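Local atomic coordinates of DUF3822 family protein (Bacteroides thetaiotaomicron VPI-5482, PDB entry 3HRG), a protein that is of unknown function but adopts an actin-like ATPase fold, a relationship that hints at nucleotide binding without establishing it. Residues Y11-R16 with F24-P29; N104-Y109 with F121-S126; N110-N115 with P146-F151; D214-T219 with L237-M242. All blocks are in the same frame, centred on the assembly; numbering follows the deposited sequence. Where two conformers were deposited one is given.

Contact 1: Y11-R16 with F24-P29; sequences YTLSIR and FSIYNP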
loop_
_atom_site.group_PDB
_atom_site.type_symbol
_atom_site.label_atom_id
_atom_site.label_comp_id
_atom_site.label_asym_id
_atom_site.label_seq_id
_atom_site.Cartn_x
_atom_site.Cartn_y
_atom_site.Cartn_z
ATOM N N TYR A 11 11.830 14.154 -13.807
ATOM C CA TYR A 11 11.023 13.882 -12.638
ATOM C C TYR A 11 10.376 12.495 -12.631
ATOM O O TYR A 11 10.293 11.825 -13.662
ATOM C CB TYR A 11 9.952 14.955 -12.450
ATOM C CG TYR A 11 10.425 16.395 -12.451
ATOM C CD1 TYR A 11 11.709 16.757 -12.041
ATOM C CD2 TYR A 11 9.548 17.413 -12.783
ATOM C CE1 TYR A 11 12.118 18.109 -12.033
ATOM C CE2 TYR A 11 9.937 18.773 -12.757
ATOM C CZ TYR A 11 11.224 19.107 -12.375
ATOM O OH TYR A 11 11.613 20.445 -12.372
ATOM N N THR A 12 9.948 12.112 -11.432
ATOM C CA THR A 12 9.345 10.810 -11.192
ATOM C C THR A 12 7.867 11.007 -10.913
ATOM O O THR A 12 7.508 11.801 -10.056
ATOM C CB THR A 12 10.034 10.079 -10.006
ATOM O OG1 THR A 12 11.391 9.810 -10.333
ATOM C CG2 THR A 12 9.351 8.722 -9.670
ATOM N N LEU A 13 7.026 10.302 -11.658
ATOM C CA LEU A 13 5.584 10.310 -11.454
ATOM C C LEU A 13 5.226 9.064 -10.657
ATOM O O LEU A 13 5.601 7.974 -11.060
ATOM C CB LEU A 13 4.858 10.212 -12.784
ATOM C CG LEU A 13 3.323 10.117 -12.796
ATOM C CD1 LEU A 13 2.741 11.378 -12.151
ATOM C CD2 LEU A 13 2.816 9.891 -14.216
ATOM N N SER A 14 4.472 9.216 -9.575
ATOM C CA SER A 14 4.021 8.056 -8.780
ATOM C C SER A 14 2.512 8.081 -8.806
ATOM O O SER A 14 1.895 9.143 -8.624
ATOM C CB SER A 14 4.559 8.061 -7.369
ATOM O OG SER A 14 5.963 7.971 -7.371
ATOM N N ILE A 15 1.941 6.918 -9.091
ATOM C CA ILE A 15 0.515 6.733 -9.236
ATOM C C ILE A 15 0.029 5.674 -8.290
ATOM O O ILE A 15 0.558 4.553 -8.322
ATOM C CB ILE A 15 0.166 6.239 -10.666
ATOM C CG1 ILE A 15 0.609 7.249 -11.752
ATOM C CG2 ILE A 15 -1.347 6.008 -10.818
ATOM C CD1 ILE A 15 0.416 6.774 -13.179
ATOM N N ARG A 16 -0.970 6.005 -7.460
ATOM C CA ARG A 16 -1.568 5.028 -6.540
ATOM C C ARG A 16 -2.968 4.735 -7.033
ATOM O O ARG A 16 -3.777 5.673 -7.166
ATOM C CB ARG A 16 -1.655 5.526 -5.095
ATOM C CG ARG A 16 -2.394 4.523 -4.165
ATOM C CD ARG A 16 -2.347 4.919 -2.708
ATOM N NE ARG A 16 -2.888 6.255 -2.458
ATOM C CZ ARG A 16 -4.125 6.501 -2.025
ATOM N NH1 ARG A 16 -4.960 5.508 -1.742
ATOM N NH2 ARG A 16 -4.509 7.748 -1.830
ATOM N N PHE A 24 -1.765 10.925 -7.400
ATOM C CA PHE A 24 -0.646 11.149 -8.267
ATOM C C PHE A 24 0.328 12.131 -7.600
ATOM O O PHE A 24 -0.110 13.121 -7.006
ATOM C CB PHE A 24 -1.118 11.779 -9.568
ATOM C CG PHE A 24 -2.173 10.996 -10.288
ATOM C CD1 PHE A 24 -3.507 11.170 -9.990
ATOM C CD2 PHE A 24 -1.825 10.105 -11.271
ATOM C CE1 PHE A 24 -4.483 10.441 -10.670
ATOM C CE2 PHE A 24 -2.778 9.393 -11.952
ATOM C CZ PHE A 24 -4.101 9.544 -11.640
ATOM N N SER A 25 1.626 11.874 -7.685
ATOM C CA SER A 25 2.603 12.816 -7.163
ATOM C C SER A 25 3.804 12.867 -8.099
ATOM O O SER A 25 4.146 11.885 -8.755
ATOM C CB SER A 25 3.045 12.489 -5.758
ATOM O OG SER A 25 3.713 11.253 -5.759
ATOM N N ILE A 26 4.428 14.027 -8.133
ATOM C CA ILE A 26 5.598 14.289 -8.953
ATOM C C ILE A 26 6.732 14.624 -7.988
ATOM O O ILE A 26 6.573 15.478 -7.123
ATOM C CB ILE A 26 5.303 15.414 -9.997
ATOM C CG1 ILE A 26 4.282 14.893 -11.012
ATOM C CG2 ILE A 26 6.580 15.812 -10.705
ATOM C CD1 ILE A 26 3.970 15.830 -12.160
ATOM N N TYR A 27 7.845 13.895 -8.112
ATOM C CA TYR A 27 9.029 14.046 -7.305
ATOM C C TYR A 27 10.174 14.585 -8.176
ATOM O O TYR A 27 10.454 14.043 -9.245
ATOM C CB TYR A 27 9.435 12.713 -6.666
ATOM C CG TYR A 27 10.811 12.718 -6.033
ATOM C CD1 TYR A 27 11.046 13.355 -4.821
ATOM C CD2 TYR A 27 11.884 12.088 -6.654
ATOM C CE1 TYR A 27 12.307 13.366 -4.244
ATOM C CE2 TYR A 27 13.146 12.092 -6.086
ATOM C CZ TYR A 27 13.350 12.736 -4.890
ATOM O OH TYR A 27 14.600 12.747 -4.352
ATOM N N ASN A 28 10.802 15.654 -7.683
ATOM C CA ASN A 28 11.916 16.347 -8.317
ATOM C C ASN A 28 13.175 15.974 -7.556
ATOM O O ASN A 28 13.337 16.426 -6.442
ATOM C CB ASN A 28 11.681 17.870 -8.275
ATOM C CG ASN A 28 12.814 18.676 -8.912
ATOM O OD1 ASN A 28 13.895 18.147 -9.172
ATOM N ND2 ASN A 28 12.577 19.960 -9.140
ATOM N N PRO A 29 14.059 15.136 -8.137
ATOM C CA PRO A 29 15.302 14.795 -7.403
ATOM C C PRO A 29 16.371 15.875 -7.489
ATOM O O PRO A 29 17.308 15.841 -6.707
ATOM C CB PRO A 29 15.828 13.561 -8.144
ATOM C CG PRO A 29 15.400 13.791 -9.561
ATOM C CD PRO A 29 14.022 14.483 -9.459
HETATM O O HOH W 1 14.268 21.042 -11.684
#
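Residues 12-16 and 24-28 run antiparallel as the two arms of a beta hairpin, their segment axes 4.8 Å apart at closest approach and 157° from one another in direction. Thr12 with Tyr27 and Ser14 with Ser25 are the hydrogen-bonded pairs; each makes two backbone bonds, such as Ser14 N to Ser25 O at 2.8 Å. The non-hydrogen-bonded pairs put their side chains on the other face, where Leu13 CD1 reaches Ile26 CG1 at 4.0 Å and both CG1 and CG2 of Ile15 lie against the CD2-CE2 side of the Phe24 ring, with CG1 to CD2 at 3.8 Å. At the end of the pairing Tyr11 meets Asn28. With its CG anti to the backbone N (chi1 179°), Asn28 swings its amide to the Tyr11 ring, CG to CE1 being 3.2 Å, and the amide and ring planes are 39° apart. The Tyr11 hydroxyl and Asn28 ND2 share a water, which lies 2.8 Å from Tyr11 OH in the ring plane and accepts from ND2. Asn28 OD1 turns to the backbone N of Asn31. In the five-stranded mixed sheet, strand 68-73 flanks 12-17 and strand 33-40 flanks 22-28, while helix 248-255 packs on the Ser14-Ser25 face.

Contact 2: N104-Y109 with F121-S126; sequences NEIVMY and FGIDKS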
loop_
_atom_site.group_PDB
_atom_site.type_symbol
_atom_site.label_atom_id
_atom_site.label_comp_id
_atom_site.label_asym_id
_atom_site.label_seq_id
_atom_site.Cartn_x
_atom_site.Cartn_y
_atom_site.Cartn_z
ATOM N N ASN A 104 -9.108 -12.342 -15.387
ATOM C CA ASN A 104 -8.535 -11.088 -15.879
ATOM C C ASN A 104 -7.525 -10.506 -14.889
ATOM O O ASN A 104 -7.574 -9.314 -14.580
ATOM C CB ASN A 104 -9.632 -10.069 -16.207
ATOM C CG ASN A 104 -9.123 -8.937 -17.130
ATOM O OD1 ASN A 104 -8.716 -9.202 -18.283
ATOM N ND2 ASN A 104 -9.176 -7.689 -16.652
ATOM N N GLU A 105 -6.634 -11.354 -14.362
ATOM C CA GLU A 105 -5.625 -10.931 -13.390
ATOM C C GLU A 105 -4.235 -11.416 -13.777
ATOM O O GLU A 105 -4.076 -12.534 -14.216
ATOM C CB GLU A 105 -5.964 -11.471 -11.989
ATOM C CG GLU A 105 -4.990 -11.057 -10.877
ATOM C CD GLU A 105 -5.471 -11.476 -9.507
ATOM O OE1 GLU A 105 -5.779 -12.676 -9.280
ATOM O OE2 GLU A 105 -5.545 -10.590 -8.616
ATOM N N ILE A 106 -3.249 -10.548 -13.605
ATOM C CA ILE A 106 -1.839 -10.855 -13.809
ATOM C C ILE A 106 -1.183 -10.891 -12.409
ATOM O O ILE A 106 -1.481 -10.037 -11.564
ATOM C CB ILE A 106 -1.160 -9.795 -14.701
ATOM C CG1 ILE A 106 -1.652 -9.932 -16.138
ATOM C CG2 ILE A 106 0.350 -9.930 -14.699
ATOM C CD1 ILE A 106 -1.049 -8.868 -17.039
ATOM N N VAL A 107 -0.310 -11.859 -12.168
ATOM C CA VAL A 107 0.414 -11.957 -10.899
ATOM C C VAL A 107 1.847 -11.430 -11.084
ATOM O O VAL A 107 2.558 -11.873 -11.982
ATOM C CB VAL A 107 0.422 -13.376 -10.378
ATOM C CG1 VAL A 107 1.270 -13.447 -9.078
ATOM C CG2 VAL A 107 -1.028 -13.873 -10.139
HETATM N N MSE A 108 2.241 -10.476 -10.234
HETATM C CA MSE A 108 3.559 -9.859 -10.243
HETATM C C MSE A 108 4.156 -10.014 -8.856
HETATM O O MSE A 108 3.481 -10.491 -7.957
HETATM C CB MSE A 108 3.428 -8.375 -10.511
HETATM C CG MSE A 108 2.471 -8.026 -11.618
HETATM SE SE MSE A 108 2.633 -6.177 -12.077
HETATM C CE MSE A 108 4.423 -6.289 -12.889
ATOM N N TYR A 109 5.409 -9.627 -8.692
ATOM C CA TYR A 109 6.022 -9.663 -7.380
ATOM C C TYR A 109 7.130 -8.617 -7.225
ATOM O O TYR A 109 7.768 -8.241 -8.196
ATOM C CB TYR A 109 6.569 -11.049 -7.048
ATOM C CG TYR A 109 7.722 -11.486 -7.867
ATOM C CD1 TYR A 109 9.024 -11.180 -7.483
ATOM C CD2 TYR A 109 7.542 -12.199 -9.044
ATOM C CE1 TYR A 109 10.118 -11.574 -8.257
ATOM C CE2 TYR A 109 8.617 -12.619 -9.793
ATOM C CZ TYR A 109 9.904 -12.288 -9.394
ATOM O OH TYR A 109 10.987 -12.691 -10.144
ATOM N N PHE A 121 1.636 -10.110 -5.823
ATOM C CA PHE A 121 0.407 -9.307 -5.898
ATOM C C PHE A 121 -0.280 -9.383 -7.268
ATOM O O PHE A 121 0.341 -9.577 -8.297
ATOM C CB PHE A 121 0.700 -7.836 -5.505
ATOM C CG PHE A 121 1.572 -7.075 -6.481
ATOM C CD1 PHE A 121 2.961 -7.169 -6.432
ATOM C CD2 PHE A 121 1.005 -6.244 -7.447
ATOM C CE1 PHE A 121 3.771 -6.461 -7.330
ATOM C CE2 PHE A 121 1.812 -5.538 -8.343
ATOM C CZ PHE A 121 3.200 -5.644 -8.269
ATOM N N GLY A 122 -1.588 -9.222 -7.247
ATOM C CA GLY A 122 -2.364 -9.285 -8.467
ATOM C C GLY A 122 -2.670 -7.895 -8.987
ATOM O O GLY A 122 -2.763 -6.931 -8.218
ATOM N N ILE A 123 -2.816 -7.797 -10.293
ATOM C CA ILE A 123 -3.226 -6.553 -10.918
ATOM C C ILE A 123 -4.195 -6.916 -12.042
ATOM O O ILE A 123 -4.006 -7.922 -12.759
ATOM C CB ILE A 123 -2.019 -5.737 -11.445
ATOM C CG1 ILE A 123 -2.464 -4.365 -11.994
ATOM C CG2 ILE A 123 -1.261 -6.518 -12.538
ATOM C CD1 ILE A 123 -1.277 -3.518 -12.482
ATOM N N ASP A 124 -5.262 -6.140 -12.189
ATOM C CA ASP A 124 -6.215 -6.394 -13.259
ATOM C C ASP A 124 -5.468 -6.329 -14.608
ATOM O O ASP A 124 -4.712 -5.381 -14.851
ATOM C CB ASP A 124 -7.324 -5.370 -13.186
ATOM C CG ASP A 124 -8.271 -5.486 -14.324
ATOM O OD1 ASP A 124 -9.006 -6.518 -14.459
ATOM O OD2 ASP A 124 -8.250 -4.546 -15.110
ATOM N N LYS A 125 -5.676 -7.308 -15.474
ATOM C CA LYS A 125 -4.953 -7.370 -16.751
ATOM C C LYS A 125 -5.271 -6.222 -17.709
ATOM O O LYS A 125 -4.387 -5.747 -18.392
ATOM C CB LYS A 125 -5.189 -8.710 -17.439
ATOM C CG LYS A 125 -4.474 -8.890 -18.749
ATOM C CD LYS A 125 -4.514 -10.376 -19.193
ATOM C CE LYS A 125 -3.854 -10.560 -20.566
ATOM N NZ LYS A 125 -3.835 -12.004 -21.016
ATOM N N SER A 126 -6.537 -5.827 -17.796
ATOM C CA SER A 126 -6.937 -4.696 -18.633
ATOM C C SER A 126 -6.213 -3.422 -18.164
ATOM O O SER A 126 -5.760 -2.610 -18.977
ATOM C CB SER A 126 -8.441 -4.462 -18.541
ATOM O OG SER A 126 -9.151 -5.574 -19.022
#
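Strands 105-109 and 121-124 pair antiparallel, their directions 145° apart, with Ile106-Ile123 and Met108-Phe121 as hydrogen-bonded pairs; Met108 N to Phe121 O, 2.9 Å, is almost straight. Beyond the last bridge Lys125 N donates to Asn104 O at 2.9 Å from above the carbonyl plane, so the link continues into the first turn of helix 125-134. The Asn104 amide also reaches that turn: ND2 donates to Ser126 OG at 3.2 Å and lies against Asp124 OD1, but so close that the details of that bond are doubtful. Asp124 is the N-cap residue, its OD2 accepting from Thr127 N. An alanine in place of Asn104 would probably leave Ser126 OG without the amide donor and weaken the side-chain tie between strand and helix start. Met108, present as selenomethionine, lays its CB over one face of the Phe121 ring, 3.5 Å from CZ. In the conformer described, its chain bends at chi3 (69°), and SE approaches the same ring obliquely, 4.7 Å from the centroid, in a Met-aromatic contact, while touching Ile123 CG2 at 3.9 Å. Across Gly122, Glu105 OE2 comes 3.4 Å from the glycine CA; its carboxylate is held by a salt bridge to Arg77 and a hydrogen bond to Tyr96. The segments form a beta hairpin that runs directly into a side-chain-capped helix, within an antiparallel sheet completed by strand 78-82.

Contact 3: N110-N115 with P146-F151; sequences NILKKN and PLIEYF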
loop_
_atom_site.group_PDB
_atom_site.type_symbol
_atom_site.label_atom_id
_atom_site.label_comp_id
_atom_site.label_asym_id
_atom_site.label_seq_id
_atom_site.Cartn_x
_atom_site.Cartn_y
_atom_site.Cartn_z
ATOM N N ASN A 110 7.313 -8.163 -5.988
ATOM C CA ASN A 110 8.379 -7.281 -5.599
ATOM C C ASN A 110 9.262 -7.955 -4.549
ATOM O O ASN A 110 8.759 -8.422 -3.534
ATOM C CB ASN A 110 7.859 -6.046 -4.910
ATOM C CG ASN A 110 6.890 -5.232 -5.751
ATOM O OD1 ASN A 110 5.923 -4.712 -5.197
ATOM N ND2 ASN A 110 7.137 -5.099 -7.058
ATOM N N ILE A 111 10.568 -7.939 -4.774
ATOM C CA ILE A 111 11.511 -8.434 -3.820
ATOM C C ILE A 111 11.983 -7.261 -2.931
ATOM O O ILE A 111 12.449 -6.235 -3.439
ATOM C CB ILE A 111 12.735 -9.062 -4.499
ATOM C CG1 ILE A 111 12.296 -10.257 -5.334
ATOM C CG2 ILE A 111 13.783 -9.524 -3.419
ATOM C CD1 ILE A 111 13.399 -10.843 -6.240
ATOM N N LEU A 112 11.846 -7.422 -1.626
ATOM C CA LEU A 112 12.308 -6.436 -0.659
ATOM C C LEU A 112 13.594 -7.029 -0.093
ATOM O O LEU A 112 13.568 -7.707 0.925
ATOM C CB LEU A 112 11.260 -6.173 0.412
ATOM C CG LEU A 112 9.943 -5.485 0.030
ATOM C CD1 LEU A 112 9.031 -6.257 -0.965
ATOM C CD2 LEU A 112 9.176 -5.142 1.321
ATOM N N LYS A 113 14.716 -6.792 -0.782
ATOM C CA LYS A 113 16.026 -7.400 -0.386
ATOM C C LYS A 113 16.461 -7.078 1.049
ATOM O O LYS A 113 16.801 -7.989 1.817
ATOM C CB LYS A 113 17.139 -6.993 -1.371
ATOM C CG LYS A 113 18.481 -7.671 -1.105
ATOM N N LYS A 114 16.403 -5.797 1.405
ATOM C CA LYS A 114 16.736 -5.323 2.752
ATOM C C LYS A 114 15.887 -5.986 3.864
ATOM O O LYS A 114 16.412 -6.262 4.945
ATOM C CB LYS A 114 16.565 -3.793 2.810
ATOM N N ASN A 115 14.615 -6.289 3.585
ATOM C CA ASN A 115 13.707 -6.920 4.571
ATOM C C ASN A 115 13.578 -8.437 4.457
ATOM O O ASN A 115 12.816 -9.049 5.202
ATOM C CB ASN A 115 12.325 -6.290 4.443
ATOM C CG ASN A 115 12.361 -4.792 4.638
ATOM O OD1 ASN A 115 12.370 -4.036 3.669
ATOM N ND2 ASN A 115 12.487 -4.363 5.872
ATOM N N PRO A 146 6.307 -0.537 -0.467
ATOM C CA PRO A 146 6.858 0.611 0.245
ATOM C C PRO A 146 6.381 0.721 1.701
ATOM O O PRO A 146 7.123 1.236 2.517
ATOM C CB PRO A 146 6.333 1.818 -0.568
ATOM C CG PRO A 146 5.178 1.240 -1.371
ATOM C CD PRO A 146 5.572 -0.113 -1.682
ATOM N N LEU A 147 5.165 0.269 2.026
ATOM C CA LEU A 147 4.678 0.365 3.396
ATOM C C LEU A 147 5.533 -0.488 4.349
ATOM O O LEU A 147 5.913 -0.029 5.418
ATOM C CB LEU A 147 3.195 0.020 3.518
ATOM C CG LEU A 147 2.164 1.031 2.999
ATOM C CD1 LEU A 147 0.735 0.542 3.250
ATOM C CD2 LEU A 147 2.340 2.399 3.635
ATOM N N ILE A 148 5.867 -1.693 3.930
ATOM C CA ILE A 148 6.703 -2.586 4.739
ATOM C C ILE A 148 8.086 -2.012 4.927
ATOM O O ILE A 148 8.591 -1.995 6.048
ATOM C CB ILE A 148 6.809 -3.979 4.105
ATOM C CG1 ILE A 148 5.476 -4.679 4.275
ATOM C CG2 ILE A 148 7.938 -4.790 4.762
ATOM C CD1 ILE A 148 5.301 -5.945 3.473
ATOM N N GLU A 149 8.688 -1.481 3.858
ATOM C CA GLU A 149 10.018 -0.878 4.007
ATOM C C GLU A 149 10.003 0.305 4.995
ATOM O O GLU A 149 10.886 0.452 5.849
ATOM C CB GLU A 149 10.578 -0.421 2.662
ATOM C CG GLU A 149 10.694 -1.560 1.695
ATOM C CD GLU A 149 11.526 -1.263 0.480
ATOM O OE1 GLU A 149 12.020 -0.126 0.333
ATOM O OE2 GLU A 149 11.705 -2.215 -0.312
ATOM N N TYR A 150 8.999 1.145 4.862
ATOM C CA TYR A 150 8.836 2.307 5.723
ATOM C C TYR A 150 8.561 1.905 7.187
ATOM O O TYR A 150 9.229 2.369 8.105
ATOM C CB TYR A 150 7.683 3.152 5.195
ATOM C CG TYR A 150 7.397 4.422 5.969
ATOM C CD1 TYR A 150 8.139 5.569 5.747
ATOM C CD2 TYR A 150 6.355 4.479 6.903
ATOM C CE1 TYR A 150 7.869 6.769 6.439
ATOM C CE2 TYR A 150 6.084 5.667 7.619
ATOM C CZ TYR A 150 6.842 6.802 7.357
ATOM O OH TYR A 150 6.606 7.965 8.018
ATOM N N PHE A 151 7.557 1.077 7.395
ATOM C CA PHE A 151 7.216 0.633 8.748
ATOM C C PHE A 151 8.349 -0.199 9.404
ATOM O O PHE A 151 8.554 -0.116 10.601
ATOM C CB PHE A 151 5.937 -0.171 8.764
ATOM C CG PHE A 151 4.678 0.605 8.365
ATOM C CD1 PHE A 151 4.418 1.884 8.823
ATOM C CD2 PHE A 151 3.691 -0.038 7.631
ATOM C CE1 PHE A 151 3.224 2.526 8.495
ATOM C CE2 PHE A 151 2.489 0.604 7.280
ATOM C CZ PHE A 151 2.253 1.876 7.714
HETATM O O HOH W 2 13.077 -1.134 5.610
HETATM O O HOH W 3 13.536 -3.831 1.277
#
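Ile148 CG2 meets Leu112 CD2 at 3.7 Å, the first touch across this contact as helix 144-154 is followed from Pro146. The two side chains cross at about a right angle, and Ile119 of the adjoining strand touches both, extending the apolar patch. One residue on, Glu149 takes over. Its CG lies anti to the carbonyl carbon (chi1 -59°) and the chain then extends, which carries the carboxylate obliquely across Leu112, with OE2 3.7 Å from Leu112 CG. Nearer the backbone, Glu149 CG lies 3.6 Å from Asn115 OD1. Direct hydrogen bonds between the segments are absent; two waters supply the polar link instead. One donates to Asn115 OD1 at 2.7 Å and, weakly, to Glu149 OE2 at 2.9 Å, while the other donates to Glu149 O at 2.7 Å and accepts from Asn115 ND2. Replacing Glu149 with alanine would probably cost the first water its carboxylate partner and open a gap beside Leu112. Farther along, Phe151 stacks its ring on Tyr164 of strand 162-167. Small, partly buried and water-mediated, burying 204 Å² in all, this is packing of a helix against the end of a beta hairpin, joining strand 105-112 to helix 144-154.

Contact 4: D214-T219 with L237-M242; sequences DELHLT and LQVFIM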
loop_
_atom_site.group_PDB
_atom_site.type_symbol
_atom_site.label_atom_id
_atom_site.label_comp_id
_atom_site.label_asym_id
_atom_site.label_seq_id
_atom_site.Cartn_x
_atom_site.Cartn_y
_atom_site.Cartn_z
ATOM N N ASP A 214 3.288 -4.032 23.822
ATOM C CA ASP A 214 3.258 -3.857 22.346
ATOM C C ASP A 214 2.331 -2.749 21.854
ATOM O O ASP A 214 1.412 -2.363 22.541
ATOM C CB ASP A 214 3.100 -5.227 21.688
ATOM C CG ASP A 214 4.203 -6.185 22.110
ATOM O OD1 ASP A 214 5.336 -5.750 22.345
ATOM O OD2 ASP A 214 3.966 -7.393 22.198
ATOM N N GLU A 215 2.571 -2.284 20.628
ATOM C CA GLU A 215 1.855 -1.115 20.132
ATOM C C GLU A 215 1.109 -1.296 18.844
ATOM O O GLU A 215 1.560 -2.006 17.956
ATOM C CB GLU A 215 2.854 0.061 19.946
ATOM C CG GLU A 215 3.565 0.478 21.238
ATOM C CD GLU A 215 4.561 1.640 21.086
ATOM O OE1 GLU A 215 4.776 2.184 19.970
ATOM O OE2 GLU A 215 5.141 2.006 22.120
ATOM N N LEU A 216 -0.041 -0.613 18.767
ATOM C CA LEU A 216 -0.868 -0.568 17.572
ATOM C C LEU A 216 -0.812 0.866 17.052
ATOM O O LEU A 216 -1.118 1.823 17.808
ATOM C CB LEU A 216 -2.323 -0.969 17.846
ATOM C CG LEU A 216 -3.302 -0.716 16.709
ATOM C CD1 LEU A 216 -2.835 -1.454 15.418
ATOM C CD2 LEU A 216 -4.744 -1.101 17.121
ATOM N N HIS A 217 -0.433 1.010 15.789
ATOM C CA HIS A 217 -0.349 2.289 15.081
ATOM C C HIS A 217 -1.325 2.254 13.890
ATOM O O HIS A 217 -1.263 1.371 13.038
ATOM C CB HIS A 217 1.084 2.558 14.640
ATOM C CG HIS A 217 2.050 2.705 15.778
ATOM N ND1 HIS A 217 2.546 3.924 16.170
ATOM C CD2 HIS A 217 2.604 1.786 16.611
ATOM C CE1 HIS A 217 3.366 3.758 17.203
ATOM N NE2 HIS A 217 3.418 2.470 17.492
ATOM N N LEU A 218 -2.243 3.204 13.857
ATOM C CA LEU A 218 -3.285 3.256 12.836
ATOM C C LEU A 218 -3.121 4.424 11.879
ATOM O O LEU A 218 -2.717 5.525 12.284
ATOM C CB LEU A 218 -4.649 3.402 13.529
ATOM C CG LEU A 218 -5.103 2.275 14.440
ATOM C CD1 LEU A 218 -6.287 2.710 15.287
ATOM C CD2 LEU A 218 -5.434 1.055 13.613
ATOM N N THR A 219 -3.413 4.178 10.607
ATOM C CA THR A 219 -3.384 5.221 9.610
ATOM C C THR A 219 -4.446 4.935 8.548
ATOM O O THR A 219 -4.948 3.811 8.460
ATOM C CB THR A 219 -1.979 5.393 8.990
ATOM O OG1 THR A 219 -1.984 6.588 8.189
ATOM C CG2 THR A 219 -1.575 4.208 8.163
ATOM N N LEU A 237 -3.401 -1.431 25.279
ATOM C CA LEU A 237 -3.133 -0.262 26.097
ATOM C C LEU A 237 -2.299 0.828 25.400
ATOM O O LEU A 237 -2.351 1.965 25.842
ATOM C CB LEU A 237 -2.541 -0.695 27.442
ATOM C CG LEU A 237 -3.431 -1.690 28.237
ATOM C CD1 LEU A 237 -2.829 -2.048 29.617
ATOM C CD2 LEU A 237 -4.864 -1.165 28.397
ATOM N N GLN A 238 -1.566 0.497 24.336
ATOM C CA GLN A 238 -0.731 1.473 23.614
ATOM C C GLN A 238 -1.248 1.550 22.164
ATOM O O GLN A 238 -0.849 0.738 21.314
ATOM C CB GLN A 238 0.764 1.070 23.631
ATOM C CG GLN A 238 1.352 0.605 25.019
ATOM C CD GLN A 238 1.170 1.574 26.145
ATOM O OE1 GLN A 238 1.159 2.791 25.938
ATOM N NE2 GLN A 238 1.079 1.040 27.393
ATOM N N VAL A 239 -2.200 2.451 21.919
ATOM C CA VAL A 239 -2.792 2.645 20.582
ATOM C C VAL A 239 -2.542 4.085 20.130
ATOM O O VAL A 239 -2.785 5.020 20.889
ATOM C CB VAL A 239 -4.317 2.388 20.540
ATOM C CG1 VAL A 239 -4.824 2.491 19.084
ATOM C CG2 VAL A 239 -4.668 1.033 21.097
ATOM N N PHE A 240 -2.047 4.253 18.912
ATOM C CA PHE A 240 -1.743 5.593 18.364
ATOM C C PHE A 240 -2.288 5.808 16.961
ATOM O O PHE A 240 -2.489 4.843 16.219
ATOM C CB PHE A 240 -0.230 5.782 18.275
ATOM C CG PHE A 240 0.479 5.534 19.550
ATOM C CD1 PHE A 240 0.639 6.548 20.473
ATOM C CD2 PHE A 240 1.000 4.275 19.830
ATOM C CE1 PHE A 240 1.290 6.309 21.688
ATOM C CE2 PHE A 240 1.666 4.039 21.038
ATOM C CZ PHE A 240 1.806 5.047 21.966
ATOM N N ILE A 241 -2.575 7.072 16.637
ATOM C CA ILE A 241 -2.998 7.478 15.305
ATOM C C ILE A 241 -1.744 8.079 14.728
ATOM O O ILE A 241 -1.221 9.071 15.269
ATOM C CB ILE A 241 -4.100 8.540 15.289
ATOM C CG1 ILE A 241 -5.331 8.047 16.041
ATOM C CG2 ILE A 241 -4.453 8.934 13.812
ATOM C CD1 ILE A 241 -5.919 6.876 15.453
HETATM N N MSE A 242 -1.250 7.486 13.658
HETATM C CA MSE A 242 -0.025 7.928 13.046
HETATM C C MSE A 242 -0.124 9.308 12.417
HETATM O O MSE A 242 -1.194 9.749 12.013
HETATM C CB MSE A 242 0.401 6.988 11.923
HETATM C CG MSE A 242 0.649 5.589 12.315
HETATM SE SE MSE A 242 1.390 4.676 10.791
HETATM C CE MSE A 242 3.219 5.377 10.854
HETATM O O HOH W 4 -0.585 -2.084 24.260
#
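His217 and Phe240 form an unusual ring pair: their planes are only 25° from parallel, yet the rings are so offset that little of one lies over the other, with centroids 5.0 Å apart. Phe240 CD2 sits over one face of the imidazole near its rim, 3.6 Å from His217 CE1. The His217 ring is tethered at its edge by Glu215, a neighbour on its own strand, with NE2 donating to OE1 at 2.8 Å. In the Glu215 conformer described, the bond lies close to the ring plane and meets OE1 on its anti side, which would help to hold the imidazole's rotation beside Phe240; the same extended chain, with chi1 near -60°, brings CD to 3.8 Å from Phe240 CE2. Under these side chains the strands run parallel, 22° apart in direction, and four backbone bonds tie them, among them Phe240 N to Leu216 O at 2.8 Å. On the opposite face of the sheet, Val239 CG1 touches Leu216 CD2 and Leu218 CD1, each at 4.1 Å, and helix 225-235 packs against both leucines. At the far end Met242, present as selenomethionine, lays SE against Thr219 CB at 3.9 Å. Strand 215-220, helix 225-235 and strand 239-241 make a beta-alpha-beta unit, and 239-241 forms one edge of a five-stranded mixed sheet whose strand order, 3-2-1-4-5, is that of the actin-like ATPase domains.

Contacts 1 and 4 lie in two separate five-stranded sheets of the same strand order, 3-2-1-4-5, their centres 29 Å apart; contact 1 pairs the first two strands of one, contact 4 the last two of the other. This repetition fits the two-domain actin-like architecture. Contact 3 touches both contact 2 and contact 4: it shares strand 105-112 with contact 2, where Phe121 CE1 packs 3.5 Å from Asn110 OD1, and its Phe151 CE1 lies 3.6 Å from Met242 SE of contact 4. Contacts 2 and 4 sit on opposite sides of the chain centre, about 18 Å apart at their nearest atoms. An unidentified ligand lies about 7 Å from the side chain of Glu105 in contact 2.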